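Local coordinates for chromosomal replication initiator protein DnaA (Aquifex aeolicus, PDB 1L8Q) that probably binds the chromosomal replication origin as its ATP complex and initiates assembly of the DNA replication initiation complex once per cell cycle, at residues K229-Y241 and L311-I323. Sequence-based numbering, arbitrary orientation.
Sequences KLMQIVEFVANYY and LVGFLEKQAFDKI
Phe236 and Ile323 interlock two helices of the DNA-binding domain IV by knobs-into-holes packing. The 229-241 segment ends the long helix 216-241, the 311-323 segment belongs to the last helix, and the two segments cross steeply, their N-to-C directions 130° apart and their axes 10.3 Å apart at closest approach. Ile323 is the knob at one end, seated among Lys229, Gln232, Ile233 and Phe236. With CG1 placed beside its own backbone N (chi1 -64°) and the chain extended beyond it, CD1 reaches the backbone of the other helix and stops 3.6 Å from Ile233 CG1. The CG2 branch turns instead to Lys229, 3.7 Å from its CB. Cutting Ile323 back to an alanine is likely to open a gap among these four residues and leave Ile233 CG1 without the methyl that packs on it. Gln232 lies alongside Ile323, the two chains pointing opposite ways, with Gln232 CB 3.5 Å from Ile323 CG1, and a water links Gln232 OE1 to Ile323 O, weakly on the latter side.

Phe236 is the reciprocal knob, set among Leu315, Gln318, Ala319 and Ile323. Its CB points at the last helix, and with CG anti to the backbone N (chi1 178°) CZ comes within 3.5 Å of Gln318 CB, while Ala319 N sits over one face, nearer the ring's margin than its centre. The Gln318 chain turns away from the contact, and its OE1 accepts a hydrogen bond from Lys322 NZ.

Val237 and Tyr241 touch Ile263, and Val312 touches Tyr266, so both helices pack on helix 258-272. At the other end Leu315 turns one methyl to each of two tyrosines, CD2 also touching the Phe236 ring. CD1 meets the edge of the Tyr241 ring, 4.0 Å from CE1, whereas CD2 makes a CH-pi contact over the Tyr240 face, 4.0 Å from the ring centroid.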
ATOM      1  N   LYS A 229       2.341 -15.455 -23.555  1.00 48.41           N
ATOM      2  CA  LYS A 229       1.324 -16.383 -23.103  1.00 48.82           C
ATOM      3  C   LYS A 229      -0.025 -15.686 -22.953  1.00 49.00           C
ATOM      4  O   LYS A 229      -1.048 -16.228 -23.345  1.00 48.97           O
ATOM      5  CB  LYS A 229       1.746 -17.071 -21.814  1.00 48.73           C
ATOM      6  CG  LYS A 229       2.778 -18.156 -22.017  1.00 48.27           C
ATOM      7  CD  LYS A 229       2.993 -18.926 -20.716  1.00 49.85           C
ATOM      8  CE  LYS A 229       4.041 -20.006 -20.872  1.00 49.75           C
ATOM      9  NZ  LYS A 229       5.282 -19.579 -20.253  1.00 52.38           N
ATOM     10  N   LEU A 230      -0.013 -14.475 -22.404  1.00 49.40           N
ATOM     11  CA  LEU A 230      -1.230 -13.702 -22.246  1.00 50.03           C
ATOM     12  C   LEU A 230      -1.884 -13.460 -23.601  1.00 50.95           C
ATOM     13  O   LEU A 230      -3.101 -13.355 -23.708  1.00 51.03           O
ATOM     14  CB  LEU A 230      -0.941 -12.371 -21.569  1.00 49.50           C
ATOM     15  CG  LEU A 230      -0.682 -12.457 -20.080  1.00 48.50           C
ATOM     16  CD1 LEU A 230      -1.056 -11.131 -19.428  1.00 46.95           C
ATOM     17  CD2 LEU A 230      -1.468 -13.613 -19.475  1.00 45.92           C
HETATM   18  N   MSE A 231      -1.072 -13.363 -24.636  1.00 51.89           N
HETATM   19  CA  MSE A 231      -1.604 -13.159 -25.964  1.00 53.27           C
HETATM   20  C   MSE A 231      -2.180 -14.478 -26.458  1.00 53.37           C
HETATM   21  O   MSE A 231      -3.210 -14.505 -27.146  1.00 53.45           O
HETATM   22  CB  MSE A 231      -0.513 -12.640 -26.905  1.00 53.82           C
HETATM   23  CG  MSE A 231      -0.981 -12.292 -28.313  1.00 57.19           C
HETATM   24 SE   MSE A 231      -2.178 -10.735 -28.414  1.00 66.00          SE
HETATM   25  CE  MSE A 231      -1.675  -9.838 -26.690  1.00 61.73           C
ATOM     26  N   GLN A 232      -1.527 -15.575 -26.086  1.00 53.53           N
ATOM     27  CA  GLN A 232      -2.005 -16.898 -26.450  1.00 53.56           C
ATOM     28  C   GLN A 232      -3.387 -17.112 -25.859  1.00 53.76           C
ATOM     29  O   GLN A 232      -4.245 -17.724 -26.484  1.00 53.84           O
ATOM     30  CB  GLN A 232      -1.052 -17.979 -25.950  1.00 53.67           C
ATOM     31  CG  GLN A 232       0.071 -18.337 -26.904  1.00 53.33           C
ATOM     32  CD  GLN A 232       0.904 -19.505 -26.393  1.00 55.32           C
ATOM     33  OE1 GLN A 232       1.896 -19.308 -25.685  1.00 57.23           O
ATOM     34  NE2 GLN A 232       0.495 -20.721 -26.733  1.00 55.37           N
ATOM     35  N   ILE A 233      -3.608 -16.592 -24.655  1.00 54.07           N
ATOM     36  CA  ILE A 233      -4.913 -16.718 -24.023  1.00 54.58           C
ATOM     37  C   ILE A 233      -5.964 -15.914 -24.787  1.00 55.24           C
ATOM     38  O   ILE A 233      -7.106 -16.345 -24.928  1.00 55.30           O
ATOM     39  CB  ILE A 233      -4.851 -16.319 -22.544  1.00 54.41           C
ATOM     40  CG1 ILE A 233      -4.311 -17.492 -21.720  1.00 53.86           C
ATOM     41  CG2 ILE A 233      -6.221 -15.930 -22.046  1.00 54.41           C
ATOM     42  CD1 ILE A 233      -4.140 -17.192 -20.270  1.00 52.51           C
ATOM     43  N   VAL A 234      -5.565 -14.761 -25.308  1.00 55.99           N
ATOM     44  CA  VAL A 234      -6.468 -13.957 -26.101  1.00 56.72           C
ATOM     45  C   VAL A 234      -6.820 -14.700 -27.383  1.00 57.42           C
ATOM     46  O   VAL A 234      -7.990 -14.794 -27.745  1.00 57.29           O
ATOM     47  CB  VAL A 234      -5.893 -12.566 -26.405  1.00 56.71           C
ATOM     48  CG1 VAL A 234      -6.781 -11.829 -27.411  1.00 56.99           C
ATOM     49  CG2 VAL A 234      -5.772 -11.760 -25.119  1.00 56.34           C
ATOM     50  N   GLU A 235      -5.809 -15.246 -28.057  1.00 58.35           N
ATOM     51  CA  GLU A 235      -6.047 -16.066 -29.240  1.00 59.47           C
ATOM     52  C   GLU A 235      -7.042 -17.164 -28.888  1.00 60.21           C
ATOM     53  O   GLU A 235      -7.922 -17.498 -29.677  1.00 60.10           O
ATOM     54  CB  GLU A 235      -4.757 -16.737 -29.719  1.00 59.53           C
ATOM     55  CG  GLU A 235      -3.751 -15.828 -30.393  1.00 60.57           C
ATOM     56  CD  GLU A 235      -2.436 -16.542 -30.700  1.00 61.73           C
ATOM     57  OE1 GLU A 235      -2.224 -17.675 -30.193  1.00 61.72           O
ATOM     58  OE2 GLU A 235      -1.614 -15.970 -31.450  1.00 61.34           O
ATOM     59  N   PHE A 236      -6.887 -17.735 -27.697  1.00 61.11           N
ATOM     60  CA  PHE A 236      -7.739 -18.837 -27.276  1.00 62.01           C
ATOM     61  C   PHE A 236      -9.193 -18.421 -27.145  1.00 62.95           C
ATOM     62  O   PHE A 236     -10.063 -18.988 -27.799  1.00 63.14           O
ATOM     63  CB  PHE A 236      -7.243 -19.437 -25.970  1.00 61.69           C
ATOM     64  CG  PHE A 236      -8.093 -20.541 -25.468  1.00 61.10           C
ATOM     65  CD1 PHE A 236      -8.079 -21.772 -26.091  1.00 60.39           C
ATOM     66  CD2 PHE A 236      -8.924 -20.350 -24.379  1.00 60.48           C
ATOM     67  CE1 PHE A 236      -8.874 -22.793 -25.640  1.00 60.39           C
ATOM     68  CE2 PHE A 236      -9.717 -21.367 -23.919  1.00 60.59           C
ATOM     69  CZ  PHE A 236      -9.697 -22.594 -24.555  1.00 60.74           C
ATOM     70  N   VAL A 237      -9.457 -17.437 -26.294  1.00 64.25           N
ATOM     71  CA  VAL A 237     -10.815 -16.954 -26.094  1.00 65.53           C
ATOM     72  C   VAL A 237     -11.466 -16.662 -27.435  1.00 66.69           C
ATOM     73  O   VAL A 237     -12.656 -16.922 -27.633  1.00 66.86           O
ATOM     74  CB  VAL A 237     -10.843 -15.709 -25.208  1.00 65.51           C
ATOM     75  CG1 VAL A 237     -12.128 -14.923 -25.417  1.00 65.28           C
ATOM     76  CG2 VAL A 237     -10.657 -16.099 -23.738  1.00 65.27           C
ATOM     77  N   ALA A 238     -10.668 -16.154 -28.367  1.00 68.08           N
ATOM     78  CA  ALA A 238     -11.146 -15.870 -29.714  1.00 69.46           C
ATOM     79  C   ALA A 238     -11.695 -17.124 -30.378  1.00 70.46           C
ATOM     80  O   ALA A 238     -12.905 -17.326 -30.435  1.00 70.81           O
ATOM     81  CB  ALA A 238     -10.027 -15.277 -30.558  1.00 69.34           C
ATOM     82  N   ASN A 239     -10.791 -17.964 -30.871  1.00 71.74           N
ATOM     83  CA  ASN A 239     -11.161 -19.190 -31.575  1.00 73.03           C
ATOM     84  C   ASN A 239     -12.345 -19.941 -30.960  1.00 73.79           C
ATOM     85  O   ASN A 239     -13.014 -20.709 -31.651  1.00 73.76           O
ATOM     86  CB  ASN A 239      -9.952 -20.119 -31.703  1.00 73.11           C
ATOM     87  CG  ASN A 239      -8.735 -19.411 -32.267  1.00 73.82           C
ATOM     88  OD1 ASN A 239      -8.840 -18.628 -33.214  1.00 74.15           O
ATOM     89  ND2 ASN A 239      -7.572 -19.674 -31.680  1.00 74.89           N
ATOM     90  N   TYR A 240     -12.600 -19.721 -29.669  1.00 74.71           N
ATOM     91  CA  TYR A 240     -13.734 -20.363 -29.006  1.00 75.65           C
ATOM     92  C   TYR A 240     -15.011 -19.519 -29.078  1.00 76.40           C
ATOM     93  O   TYR A 240     -16.103 -20.050 -29.267  1.00 76.27           O
ATOM     94  CB  TYR A 240     -13.413 -20.710 -27.548  1.00 75.48           C
ATOM     95  CG  TYR A 240     -14.434 -21.645 -26.927  1.00 75.51           C
ATOM     96  CD1 TYR A 240     -14.339 -23.023 -27.100  1.00 75.49           C
ATOM     97  CD2 TYR A 240     -15.509 -21.146 -26.196  1.00 75.59           C
ATOM     98  CE1 TYR A 240     -15.283 -23.884 -26.551  1.00 76.02           C
ATOM     99  CE2 TYR A 240     -16.460 -21.999 -25.644  1.00 76.03           C
ATOM    100  CZ  TYR A 240     -16.342 -23.367 -25.824  1.00 76.12           C
ATOM    101  OH  TYR A 240     -17.279 -24.217 -25.278  1.00 75.72           O
ATOM    102  N   TYR A 241     -14.867 -18.206 -28.927  1.00 77.42           N
ATOM    103  CA  TYR A 241     -16.017 -17.309 -28.904  1.00 78.38           C
ATOM    104  C   TYR A 241     -16.443 -16.830 -30.277  1.00 79.00           C
ATOM    105  O   TYR A 241     -17.552 -16.324 -30.446  1.00 79.06           O
ATOM    106  CB  TYR A 241     -15.731 -16.103 -28.017  1.00 78.47           C
ATOM    107  CG  TYR A 241     -16.069 -16.330 -26.574  1.00 79.37           C
ATOM    108  CD1 TYR A 241     -15.668 -17.487 -25.924  1.00 79.86           C
ATOM    109  CD2 TYR A 241     -16.800 -15.393 -25.858  1.00 80.33           C
ATOM    110  CE1 TYR A 241     -15.981 -17.705 -24.604  1.00 80.57           C
ATOM    111  CE2 TYR A 241     -17.115 -15.599 -24.533  1.00 81.02           C
ATOM    112  CZ  TYR A 241     -16.702 -16.759 -23.910  1.00 81.16           C
ATOM    113  OH  TYR A 241     -17.010 -16.980 -22.587  1.00 81.59           O
ATOM    114  N   LEU A 311     -18.433 -23.573 -17.633  1.00 66.42           N
ATOM    115  CA  LEU A 311     -17.869 -23.066 -18.863  1.00 65.31           C
ATOM    116  C   LEU A 311     -16.473 -22.543 -18.526  1.00 64.80           C
ATOM    117  O   LEU A 311     -15.463 -23.145 -18.886  1.00 64.47           O
ATOM    118  CB  LEU A 311     -18.725 -21.930 -19.413  1.00 65.05           C
ATOM    119  CG  LEU A 311     -18.907 -21.864 -20.933  1.00 64.32           C
ATOM    120  CD1 LEU A 311     -18.757 -20.431 -21.420  1.00 63.78           C
ATOM    121  CD2 LEU A 311     -17.939 -22.785 -21.667  1.00 63.26           C
ATOM    122  N   VAL A 312     -16.436 -21.427 -17.813  1.00 64.11           N
ATOM    123  CA  VAL A 312     -15.185 -20.831 -17.392  1.00 63.45           C
ATOM    124  C   VAL A 312     -14.215 -21.910 -16.939  1.00 62.86           C
ATOM    125  O   VAL A 312     -13.041 -21.900 -17.310  1.00 62.90           O
ATOM    126  CB  VAL A 312     -15.405 -19.840 -16.236  1.00 63.60           C
ATOM    127  CG1 VAL A 312     -14.075 -19.487 -15.575  1.00 63.84           C
ATOM    128  CG2 VAL A 312     -16.116 -18.592 -16.734  1.00 63.28           C
ATOM    129  N   GLY A 313     -14.713 -22.846 -16.142  1.00 62.02           N
ATOM    130  CA  GLY A 313     -13.888 -23.928 -15.638  1.00 61.05           C
ATOM    131  C   GLY A 313     -13.249 -24.708 -16.767  1.00 60.17           C
ATOM    132  O   GLY A 313     -12.063 -25.039 -16.724  1.00 60.11           O
ATOM    133  N   PHE A 314     -14.041 -24.993 -17.789  1.00 59.15           N
ATOM    134  CA  PHE A 314     -13.555 -25.729 -18.938  1.00 58.30           C
ATOM    135  C   PHE A 314     -12.534 -24.900 -19.734  1.00 57.90           C
ATOM    136  O   PHE A 314     -11.532 -25.427 -20.225  1.00 57.54           O
ATOM    137  CB  PHE A 314     -14.727 -26.120 -19.824  1.00 58.27           C
ATOM    138  CG  PHE A 314     -14.328 -26.835 -21.064  1.00 57.92           C
ATOM    139  CD1 PHE A 314     -13.999 -28.175 -21.025  1.00 58.10           C
ATOM    140  CD2 PHE A 314     -14.278 -26.172 -22.275  1.00 57.39           C
ATOM    141  CE1 PHE A 314     -13.631 -28.845 -22.176  1.00 58.38           C
ATOM    142  CE2 PHE A 314     -13.905 -26.831 -23.423  1.00 57.68           C
ATOM    143  CZ  PHE A 314     -13.585 -28.173 -23.376  1.00 57.89           C
ATOM    144  N   LEU A 315     -12.797 -23.606 -19.856  1.00 57.33           N
ATOM    145  CA  LEU A 315     -11.903 -22.713 -20.570  1.00 57.02           C
ATOM    146  C   LEU A 315     -10.554 -22.622 -19.850  1.00 56.86           C
ATOM    147  O   LEU A 315      -9.492 -22.599 -20.485  1.00 56.14           O
ATOM    148  CB  LEU A 315     -12.533 -21.323 -20.703  1.00 57.04           C
ATOM    149  CG  LEU A 315     -13.816 -21.233 -21.530  1.00 57.06           C
ATOM    150  CD1 LEU A 315     -14.327 -19.803 -21.570  1.00 57.13           C
ATOM    151  CD2 LEU A 315     -13.569 -21.752 -22.928  1.00 56.55           C
ATOM    152  N   GLU A 316     -10.612 -22.580 -18.521  1.00 56.73           N
ATOM    153  CA  GLU A 316      -9.421 -22.513 -17.690  1.00 56.46           C
ATOM    154  C   GLU A 316      -8.531 -23.709 -17.948  1.00 56.38           C
ATOM    155  O   GLU A 316      -7.328 -23.569 -18.143  1.00 56.09           O
ATOM    156  CB  GLU A 316      -9.806 -22.473 -16.211  1.00 56.41           C
ATOM    157  CG  GLU A 316     -10.446 -21.172 -15.764  1.00 56.52           C
ATOM    158  CD  GLU A 316     -10.939 -21.241 -14.335  1.00 57.49           C
ATOM    159  OE1 GLU A 316     -11.020 -22.360 -13.790  1.00 57.58           O
ATOM    160  OE2 GLU A 316     -11.238 -20.177 -13.754  1.00 58.22           O
ATOM    161  N   LYS A 317      -9.132 -24.892 -17.962  1.00 56.70           N
ATOM    162  CA  LYS A 317      -8.380 -26.128 -18.141  1.00 57.33           C
ATOM    163  C   LYS A 317      -7.759 -26.228 -19.533  1.00 57.56           C
ATOM    164  O   LYS A 317      -6.600 -26.602 -19.687  1.00 57.37           O
ATOM    165  CB  LYS A 317      -9.267 -27.340 -17.836  1.00 57.50           C
ATOM    166  CG  LYS A 317      -9.673 -27.439 -16.357  1.00 58.10           C
ATOM    167  CD  LYS A 317     -10.889 -28.338 -16.149  1.00 59.78           C
ATOM    168  CE  LYS A 317     -11.274 -28.421 -14.665  1.00 60.03           C
ATOM    169  NZ  LYS A 317     -11.284 -27.071 -14.007  1.00 59.94           N
ATOM    170  N   GLN A 318      -8.529 -25.877 -20.549  1.00 58.12           N
ATOM    171  CA  GLN A 318      -8.003 -25.897 -21.900  1.00 58.53           C
ATOM    172  C   GLN A 318      -6.844 -24.906 -22.041  1.00 58.49           C
ATOM    173  O   GLN A 318      -5.751 -25.278 -22.477  1.00 58.48           O
ATOM    174  CB  GLN A 318      -9.110 -25.607 -22.909  1.00 58.63           C
ATOM    175  CG  GLN A 318     -10.165 -26.698 -22.974  1.00 59.71           C
ATOM    176  CD  GLN A 318      -9.585 -28.070 -23.332  1.00 61.02           C
ATOM    177  OE1 GLN A 318      -8.928 -28.226 -24.365  1.00 61.42           O
ATOM    178  NE2 GLN A 318      -9.850 -29.064 -22.489  1.00 61.35           N
ATOM    179  N   ALA A 319      -7.081 -23.656 -21.654  1.00 58.33           N
ATOM    180  CA  ALA A 319      -6.030 -22.645 -21.661  1.00 58.31           C
ATOM    181  C   ALA A 319      -4.751 -23.174 -21.006  1.00 58.46           C
ATOM    182  O   ALA A 319      -3.660 -23.001 -21.541  1.00 58.79           O
ATOM    183  CB  ALA A 319      -6.495 -21.388 -20.959  1.00 58.37           C
ATOM    184  N   PHE A 320      -4.884 -23.826 -19.857  1.00 58.28           N
ATOM    185  CA  PHE A 320      -3.714 -24.369 -19.172  1.00 58.34           C
ATOM    186  C   PHE A 320      -2.938 -25.368 -20.039  1.00 59.24           C
ATOM    187  O   PHE A 320      -1.739 -25.211 -20.271  1.00 58.94           O
ATOM    188  CB  PHE A 320      -4.115 -25.023 -17.858  1.00 57.75           C
ATOM    189  CG  PHE A 320      -2.990 -25.713 -17.161  1.00 55.09           C
ATOM    190  CD1 PHE A 320      -2.145 -25.013 -16.335  1.00 53.33           C
ATOM    191  CD2 PHE A 320      -2.785 -27.065 -17.326  1.00 53.33           C
ATOM    192  CE1 PHE A 320      -1.126 -25.649 -15.675  1.00 52.47           C
ATOM    193  CE2 PHE A 320      -1.765 -27.702 -16.680  1.00 52.29           C
ATOM    194  CZ  PHE A 320      -0.934 -26.993 -15.850  1.00 52.27           C
ATOM    195  N   ASP A 321      -3.633 -26.391 -20.512  1.00 60.51           N
ATOM    196  CA  ASP A 321      -3.022 -27.426 -21.334  1.00 61.91           C
ATOM    197  C   ASP A 321      -2.416 -26.880 -22.629  1.00 62.75           C
ATOM    198  O   ASP A 321      -1.440 -27.428 -23.145  1.00 62.48           O
ATOM    199  CB  ASP A 321      -4.057 -28.499 -21.692  1.00 62.17           C
ATOM    200  CG  ASP A 321      -4.441 -29.370 -20.509  1.00 62.80           C
ATOM    201  OD1 ASP A 321      -3.793 -29.274 -19.443  1.00 64.06           O
ATOM    202  OD2 ASP A 321      -5.380 -30.190 -20.561  1.00 63.37           O
ATOM    203  N   LYS A 322      -2.999 -25.807 -23.156  1.00 63.84           N
ATOM    204  CA  LYS A 322      -2.553 -25.266 -24.436  1.00 65.13           C
ATOM    205  C   LYS A 322      -1.506 -24.171 -24.310  1.00 65.85           C
ATOM    206  O   LYS A 322      -0.694 -23.983 -25.209  1.00 65.98           O
ATOM    207  CB  LYS A 322      -3.741 -24.736 -25.244  1.00 65.29           C
ATOM    208  CG  LYS A 322      -4.906 -25.718 -25.377  1.00 65.92           C
ATOM    209  CD  LYS A 322      -4.742 -26.621 -26.584  1.00 66.51           C
ATOM    210  CE  LYS A 322      -5.986 -27.478 -26.802  1.00 66.58           C
ATOM    211  NZ  LYS A 322      -6.105 -28.545 -25.777  1.00 66.30           N
ATOM    212  N   ILE A 323      -1.519 -23.449 -23.198  1.00 66.64           N
ATOM    213  CA  ILE A 323      -0.640 -22.302 -23.058  1.00 67.30           C
ATOM    214  C   ILE A 323       0.375 -22.378 -21.921  1.00 67.85           C
ATOM    215  O   ILE A 323       1.344 -21.643 -21.924  1.00 67.91           O
ATOM    216  CB  ILE A 323      -1.482 -21.023 -22.954  1.00 67.51           C
ATOM    217  CG1 ILE A 323      -2.262 -20.817 -24.264  1.00 67.92           C
ATOM    218  CG2 ILE A 323      -0.600 -19.815 -22.643  1.00 67.41           C
ATOM    219  CD1 ILE A 323      -3.549 -20.008 -24.112  1.00 67.96           C
TER
HETATM  220  O   HOH W   1       3.554 -21.096 -24.364  1.00 58.16           O